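Local structure of phosphatidylinositol-specific phospholipase C (Listeria monocytogenes, 2PLC) at residues G188-V191 against K192-F195; P22-H25 against D26-S29; L222-P226 against R227-A231. The protein is a bacterial phosphatidylinositol-specific phospholipase C whose X domain belongs to the TIM-barrel type of fold. All coordinates share one frame; numbering follows the deposited sequence.

From the N terminus, interaction 2 comes first. It closes a short loop at the end of strand 20-24, on the approach to helix 34-38, near the centre of the chain. Interaction 1 follows and starts helix 191-207 after strand 180-183. Interaction 3 starts helix 226-246 after strand 212-216. The three lie in series; none nests in or crosses another. Strands 20-24, 180-183 and 212-216 share one parallel sheet. Interactions 1 and 3 touch: Y229 OH reaches P189 O at 2.6 Å, a probable hydrogen bond. This joins the starts of helices 191-207 and 226-246. Interaction 2 stands apart, its nearest atoms about 9 Å from interaction 1 and about 6 Å from interaction 3.

Interaction 1. Residues G188-V191 against K192-F195; sequences GPSV and KTKF
The contact is the N-terminal cap of helix 191-207, with S190 as N-cap and T193 as its partner in the first turn. S190 OG lies between its own backbone N and carbonyl carbon (chi1 62°), and this turns the hydroxyl back over the start of the helix. There it accepts the N-H of T193, OG to N 3.2 Å, with a fairly straight N-H...O angle of 157°. It also accepts the hydroxyl of T193, OG to OG1 2.9 Å. Both donors of T193 thus meet on S190 OG. The backbone then takes over. K194 N binds S190 O at 2.9 Å in a nearly linear bond, and F195 N binds V191 O at 2.9 Å.

P189 covers the side of the turn. Its CG packs alongside the K194 chain, 3.9 Å from K194 CB, and the two side chains point the same way. The lysine then bends at chi2 (65°) and carries NZ away from the cap. NZ is held by the carbonyl oxygens of D185 and H216, which tie the helix start to the loop after strand 180-183 and the end of strand 212-216. V191, K194 and F195 all touch L233 of helix 226-246, and the F195 ring also takes part in a cation-pi contact with K236. A serine N-cap accepting the N-H three residues on is a classic helix N-cap, here where the chain passes from a strand of the parallel sheet into helix 191-207.

Interaction 2. Residues P22-H25 against D26-S29; sequences PGTH and DTMS
T24 OG1 stands between its backbone N and carbonyl carbon (chi1 49°), while T27 OG1 lies beside its own N (chi1 -54°). These torsions bring the two hydroxyls together across the bend that follows strand 20-24, a strand of the TIM-barrel-type fold, between strands 253-257 and 60-65. T27 OG1 donates to T24 OG1 at 2.9 Å, and the side chains cross at about a right angle. Both oxygens have further partners. T27 OG1 is bonded to the backbone N of D62, and T24 OG1 to Q53 OE1. Each buried oxygen thus has a second polar partner.

Between the threonines the chain turns at D26, which has positive phi. A type I beta turn follows from D26 to S29, closed by S29 N to D26 O at 3.0 Å. The H25 side chain sets out away from D26-S29, yet its ring lies against D26. Its ND1 is bonded to D258 OD1. The ring and the D26 carboxylate planes are 62° apart. The imidazole and carboxylate do not touch, H25 NE2 lying 5.1 Å from D26 OD2. What touches the ring is the D26 methylene: CB sits over one face in a CH-pi contact, 4.1 Å from the ring centroid.

Interaction 3. Residues L222-P226 against R227-A231; sequences LTFTP and RQYAA
A capping box starts helix 226-246, with T225 at the N-cap and Q228 as its partner. Q228 OE1 takes the backbone N-H of T225, OE1 to N 2.8 Å. The bond is straight (168°) and lies in the carbonyl plane, on a lone pair of the amide oxygen. In return Q228 N gives a weak bond to T225 OG1 at 3.3 Å. T225 OG1 also makes a weak bond to Q228 OE1. Q228 reaches the loop because its CG lies beside its own backbone N (chi1 -69°) and the chain runs extended beyond it.

The box marks the passage from the loop after strand 212-216 into a helix of the TIM-barrel-type fold. The same glutamine covers F224, the residue before the cap. Q228 CB stands over one ring face, 3.7 Å from the centroid, in a CH-pi contact. The F224 edge points at the face of Y229 in a T-shaped (edge-to-face) pair, centroids 4.9 Å apart and planes at 85°. F224 CD2 is the atom over the tyrosine ring. P189 engages the polar end of Y229. The helix itself begins with Y229 N to T225 O and A230 N to P226 O, both 3.1 Å.

Interaction 1. Residues G188-V191 against K192-F195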
loop_
_atom_site.group_PDB
_atom_site.type_symbol
_atom_site.label_atom_id
_atom_site.label_comp_id
_atom_site.label_asym_id
_atom_site.label_seq_id
_atom_site.Cartn_x
_atom_site.Cartn_y
_atom_site.Cartn_z
ATOM N N GLY A 188 7.528 -13.135 13.380
ATOM C CA GLY A 188 8.842 -13.282 13.980
ATOM C C GLY A 188 9.990 -13.910 13.211
ATOM O O GLY A 188 10.646 -14.803 13.742
ATOM N N PRO A 189 10.266 -13.486 11.969
ATOM C CA PRO A 189 11.382 -14.096 11.243
ATOM C C PRO A 189 12.690 -13.457 11.706
ATOM O O PRO A 189 12.675 -12.375 12.288
ATOM C CB PRO A 189 11.081 -13.709 9.799
ATOM C CG PRO A 189 10.498 -12.348 9.955
ATOM C CD PRO A 189 9.547 -12.524 11.111
ATOM N N SER A 190 13.813 -14.139 11.505
ATOM C CA SER A 190 15.098 -13.559 11.870
ATOM C C SER A 190 15.386 -12.488 10.817
ATOM O O SER A 190 14.879 -12.560 9.700
ATOM C CB SER A 190 16.197 -14.619 11.851
ATOM O OG SER A 190 16.345 -15.157 10.555
ATOM N N VAL A 191 16.172 -11.483 11.179
ATOM C CA VAL A 191 16.507 -10.417 10.247
ATOM C C VAL A 191 17.148 -10.973 8.967
ATOM O O VAL A 191 16.791 -10.555 7.871
ATOM C CB VAL A 191 17.426 -9.378 10.923
ATOM C CG1 VAL A 191 17.929 -8.358 9.915
ATOM C CG2 VAL A 191 16.665 -8.683 12.043
ATOM N N LYS A 192 18.050 -11.946 9.114
ATOM C CA LYS A 192 18.737 -12.574 7.979
ATOM C C LYS A 192 17.747 -13.249 7.027
ATOM O O LYS A 192 17.780 -13.019 5.821
ATOM C CB LYS A 192 19.778 -13.597 8.473
ATOM C CG LYS A 192 21.255 -13.173 8.294
ATOM C CD LYS A 192 21.820 -13.509 6.887
ATOM C CE LYS A 192 23.271 -12.990 6.668
ATOM N NZ LYS A 192 23.783 -13.100 5.255
ATOM N N THR A 193 16.839 -14.046 7.579
ATOM C CA THR A 193 15.843 -14.737 6.768
ATOM C C THR A 193 14.891 -13.756 6.089
ATOM O O THR A 193 14.621 -13.876 4.896
ATOM C CB THR A 193 15.029 -15.736 7.617
ATOM O OG1 THR A 193 15.911 -16.739 8.138
ATOM C CG2 THR A 193 13.944 -16.405 6.782
ATOM N N LYS A 194 14.394 -12.787 6.851
ATOM C CA LYS A 194 13.471 -11.788 6.320
ATOM C C LYS A 194 14.112 -11.008 5.171
ATOM O O LYS A 194 13.454 -10.704 4.170
ATOM C CB LYS A 194 13.033 -10.831 7.431
ATOM C CG LYS A 194 12.033 -9.764 7.002
ATOM C CD LYS A 194 10.682 -10.349 6.587
ATOM C CE LYS A 194 9.695 -9.227 6.242
ATOM N NZ LYS A 194 8.337 -9.717 5.860
ATOM N N PHE A 195 15.401 -10.703 5.304
ATOM C CA PHE A 195 16.099 -9.964 4.263
ATOM C C PHE A 195 16.184 -10.810 2.987
ATOM O O PHE A 195 15.980 -10.299 1.882
ATOM C CB PHE A 195 17.497 -9.549 4.733
ATOM C CG PHE A 195 18.202 -8.639 3.775
ATOM C CD1 PHE A 195 17.612 -7.448 3.369
ATOM C CD2 PHE A 195 19.442 -8.983 3.249
ATOM C CE1 PHE A 195 18.245 -6.612 2.450
ATOM C CE2 PHE A 195 20.081 -8.150 2.325
ATOM C CZ PHE A 195 19.478 -6.962 1.926
#

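Interaction 2. Residues P22-H25 against D26-S29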
loop_
_atom_site.group_PDB
_atom_site.type_symbol
_atom_site.label_atom_id
_atom_site.label_comp_id
_atom_site.label_asym_id
_atom_site.label_seq_id
_atom_site.Cartn_x
_atom_site.Cartn_y
_atom_site.Cartn_z
ATOM N N PRO A 22 7.038 2.837 -3.367
ATOM C CA PRO A 22 7.226 2.889 -1.909
ATOM C C PRO A 22 5.839 2.808 -1.272
ATOM O O PRO A 22 4.906 3.479 -1.728
ATOM C CB PRO A 22 7.809 4.291 -1.672
ATOM C CG PRO A 22 8.166 4.814 -3.049
ATOM C CD PRO A 22 7.152 4.185 -3.947
ATOM N N GLY A 23 5.699 1.998 -0.229
ATOM C CA GLY A 23 4.415 1.873 0.442
ATOM C C GLY A 23 4.606 1.779 1.938
ATOM O O GLY A 23 5.727 1.604 2.406
ATOM N N THR A 24 3.521 1.903 2.693
ATOM C CA THR A 24 3.590 1.814 4.146
ATOM C C THR A 24 2.691 0.693 4.670
ATOM O O THR A 24 1.602 0.445 4.137
ATOM C CB THR A 24 3.156 3.125 4.814
ATOM O OG1 THR A 24 1.919 3.560 4.237
ATOM C CG2 THR A 24 4.209 4.200 4.643
ATOM N N HIS A 25 3.176 -0.005 5.692
ATOM C CA HIS A 25 2.427 -1.084 6.321
ATOM C C HIS A 25 1.649 -0.456 7.471
ATOM O O HIS A 25 2.202 0.350 8.223
ATOM C CB HIS A 25 3.386 -2.158 6.844
ATOM C CG HIS A 25 2.760 -3.121 7.802
ATOM N ND1 HIS A 25 3.156 -3.223 9.118
ATOM C CD2 HIS A 25 1.768 -4.027 7.638
ATOM C CE1 HIS A 25 2.437 -4.149 9.723
ATOM N NE2 HIS A 25 1.587 -4.653 8.847
ATOM N N ASP A 26 0.364 -0.795 7.577
ATOM C CA ASP A 26 -0.511 -0.264 8.625
ATOM C C ASP A 26 -0.374 1.261 8.694
ATOM O O ASP A 26 -0.069 1.851 9.735
ATOM C CB ASP A 26 -0.171 -0.904 9.969
ATOM C CG ASP A 26 -1.369 -1.021 10.880
ATOM O OD1 ASP A 26 -2.440 -0.432 10.600
ATOM O OD2 ASP A 26 -1.224 -1.728 11.888
ATOM N N THR A 27 -0.603 1.867 7.539
ATOM C CA THR A 27 -0.523 3.295 7.309
ATOM C C THR A 27 -0.993 4.234 8.422
ATOM O O THR A 27 -0.303 5.202 8.744
ATOM C CB THR A 27 -1.296 3.635 6.025
ATOM O OG1 THR A 27 -0.804 2.821 4.946
ATOM C CG2 THR A 27 -1.147 5.121 5.677
ATOM N N MET A 28 -2.158 3.940 9.001
ATOM C CA MET A 28 -2.759 4.785 10.036
ATOM C C MET A 28 -2.282 4.621 11.470
ATOM O O MET A 28 -2.715 5.369 12.345
ATOM C CB MET A 28 -4.283 4.633 10.021
ATOM C CG MET A 28 -4.934 4.962 8.693
ATOM S SD MET A 28 -4.367 6.532 8.010
ATOM C CE MET A 28 -5.364 7.712 8.956
ATOM N N SER A 29 -1.417 3.645 11.726
ATOM C CA SER A 29 -0.933 3.420 13.081
ATOM C C SER A 29 0.197 4.356 13.511
ATOM O O SER A 29 1.333 3.927 13.742
ATOM C CB SER A 29 -0.522 1.963 13.268
ATOM O OG SER A 29 -0.280 1.694 14.638
#

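Interaction 3. Residues L222-P226 against R227-A231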
loop_
_atom_site.group_PDB
_atom_site.type_symbol
_atom_site.label_atom_id
_atom_site.label_comp_id
_atom_site.label_asym_id
_atom_site.label_seq_id
_atom_site.Cartn_x
_atom_site.Cartn_y
_atom_site.Cartn_z
ATOM N N LEU A 222 7.619 -11.187 19.439
ATOM C CA LEU A 222 7.355 -10.997 20.861
ATOM C C LEU A 222 8.538 -10.266 21.482
ATOM O O LEU A 222 8.366 -9.417 22.356
ATOM C CB LEU A 222 7.182 -12.345 21.566
ATOM C CG LEU A 222 6.055 -13.268 21.099
ATOM C CD1 LEU A 222 6.097 -14.553 21.902
ATOM C CD2 LEU A 222 4.707 -12.593 21.254
ATOM N N THR A 223 9.731 -10.570 20.974
ATOM C CA THR A 223 10.971 -9.985 21.468
ATOM C C THR A 223 11.600 -8.934 20.553
ATOM O O THR A 223 12.706 -8.463 20.820
ATOM C CB THR A 223 12.013 -11.092 21.763
ATOM O OG1 THR A 223 12.290 -11.830 20.565
ATOM C CG2 THR A 223 11.478 -12.050 22.822
ATOM N N PHE A 224 10.895 -8.565 19.483
ATOM C CA PHE A 224 11.388 -7.562 18.532
ATOM C C PHE A 224 10.196 -6.752 18.022
ATOM O O PHE A 224 9.240 -7.312 17.494
ATOM C CB PHE A 224 12.095 -8.251 17.366
ATOM C CG PHE A 224 13.417 -7.644 17.010
ATOM C CD1 PHE A 224 14.364 -7.378 17.989
ATOM C CD2 PHE A 224 13.725 -7.350 15.687
ATOM C CE1 PHE A 224 15.600 -6.827 17.658
ATOM C CE2 PHE A 224 14.953 -6.800 15.342
ATOM C CZ PHE A 224 15.893 -6.538 16.328
ATOM N N THR A 225 10.244 -5.440 18.216
ATOM C CA THR A 225 9.156 -4.559 17.804
ATOM C C THR A 225 9.266 -4.099 16.352
ATOM O O THR A 225 10.330 -4.204 15.744
ATOM C CB THR A 225 9.101 -3.291 18.692
ATOM O OG1 THR A 225 10.266 -2.483 18.460
ATOM C CG2 THR A 225 9.028 -3.670 20.156
ATOM N N PRO A 226 8.155 -3.589 15.775
ATOM C CA PRO A 226 8.183 -3.113 14.387
ATOM C C PRO A 226 9.285 -2.070 14.201
ATOM O O PRO A 226 9.966 -2.059 13.180
ATOM C CB PRO A 226 6.795 -2.494 14.215
ATOM C CG PRO A 226 5.937 -3.386 15.070
ATOM C CD PRO A 226 6.779 -3.550 16.315
ATOM N N ARG A 227 9.478 -1.227 15.213
ATOM C CA ARG A 227 10.495 -0.181 15.172
ATOM C C ARG A 227 11.903 -0.776 15.075
ATOM O O ARG A 227 12.746 -0.263 14.344
ATOM C CB ARG A 227 10.378 0.715 16.409
ATOM C CG ARG A 227 11.511 1.712 16.586
ATOM C CD ARG A 227 11.266 3.006 15.844
ATOM N NE ARG A 227 10.274 3.843 16.517
ATOM C CZ ARG A 227 10.095 5.140 16.270
ATOM N NH1 ARG A 227 10.845 5.759 15.360
ATOM N NH2 ARG A 227 9.154 5.818 16.919
ATOM N N GLN A 228 12.145 -1.862 15.802
ATOM C CA GLN A 228 13.449 -2.518 15.781
ATOM C C GLN A 228 13.744 -3.175 14.433
ATOM O O GLN A 228 14.837 -3.014 13.893
ATOM C CB GLN A 228 13.554 -3.541 16.903
ATOM C CG GLN A 228 13.596 -2.911 18.280
ATOM C CD GLN A 228 13.598 -3.946 19.376
ATOM O OE1 GLN A 228 12.617 -4.664 19.569
ATOM N NE2 GLN A 228 14.711 -4.045 20.093
ATOM N N TYR A 229 12.764 -3.889 13.882
ATOM C CA TYR A 229 12.925 -4.544 12.586
ATOM C C TYR A 229 13.249 -3.537 11.486
ATOM O O TYR A 229 14.139 -3.770 10.666
ATOM C CB TYR A 229 11.649 -5.284 12.192
ATOM C CG TYR A 229 11.579 -6.726 12.630
ATOM C CD1 TYR A 229 12.327 -7.708 11.977
ATOM C CD2 TYR A 229 10.739 -7.121 13.674
ATOM C CE1 TYR A 229 12.239 -9.047 12.347
ATOM C CE2 TYR A 229 10.646 -8.463 14.054
ATOM C CZ TYR A 229 11.401 -9.418 13.383
ATOM O OH TYR A 229 11.316 -10.748 13.748
ATOM N N ALA A 230 12.506 -2.429 11.470
ATOM C CA ALA A 230 12.674 -1.376 10.473
ATOM C C ALA A 230 14.049 -0.737 10.549
ATOM O O ALA A 230 14.656 -0.436 9.520
ATOM C CB ALA A 230 11.587 -0.317 10.639
ATOM N N ALA A 231 14.537 -0.539 11.770
ATOM C CA ALA A 231 15.854 0.052 11.987
ATOM C C ALA A 231 16.955 -0.845 11.418
ATOM O O ALA A 231 17.986 -0.360 10.955
ATOM C CB ALA A 231 16.078 0.292 13.462
#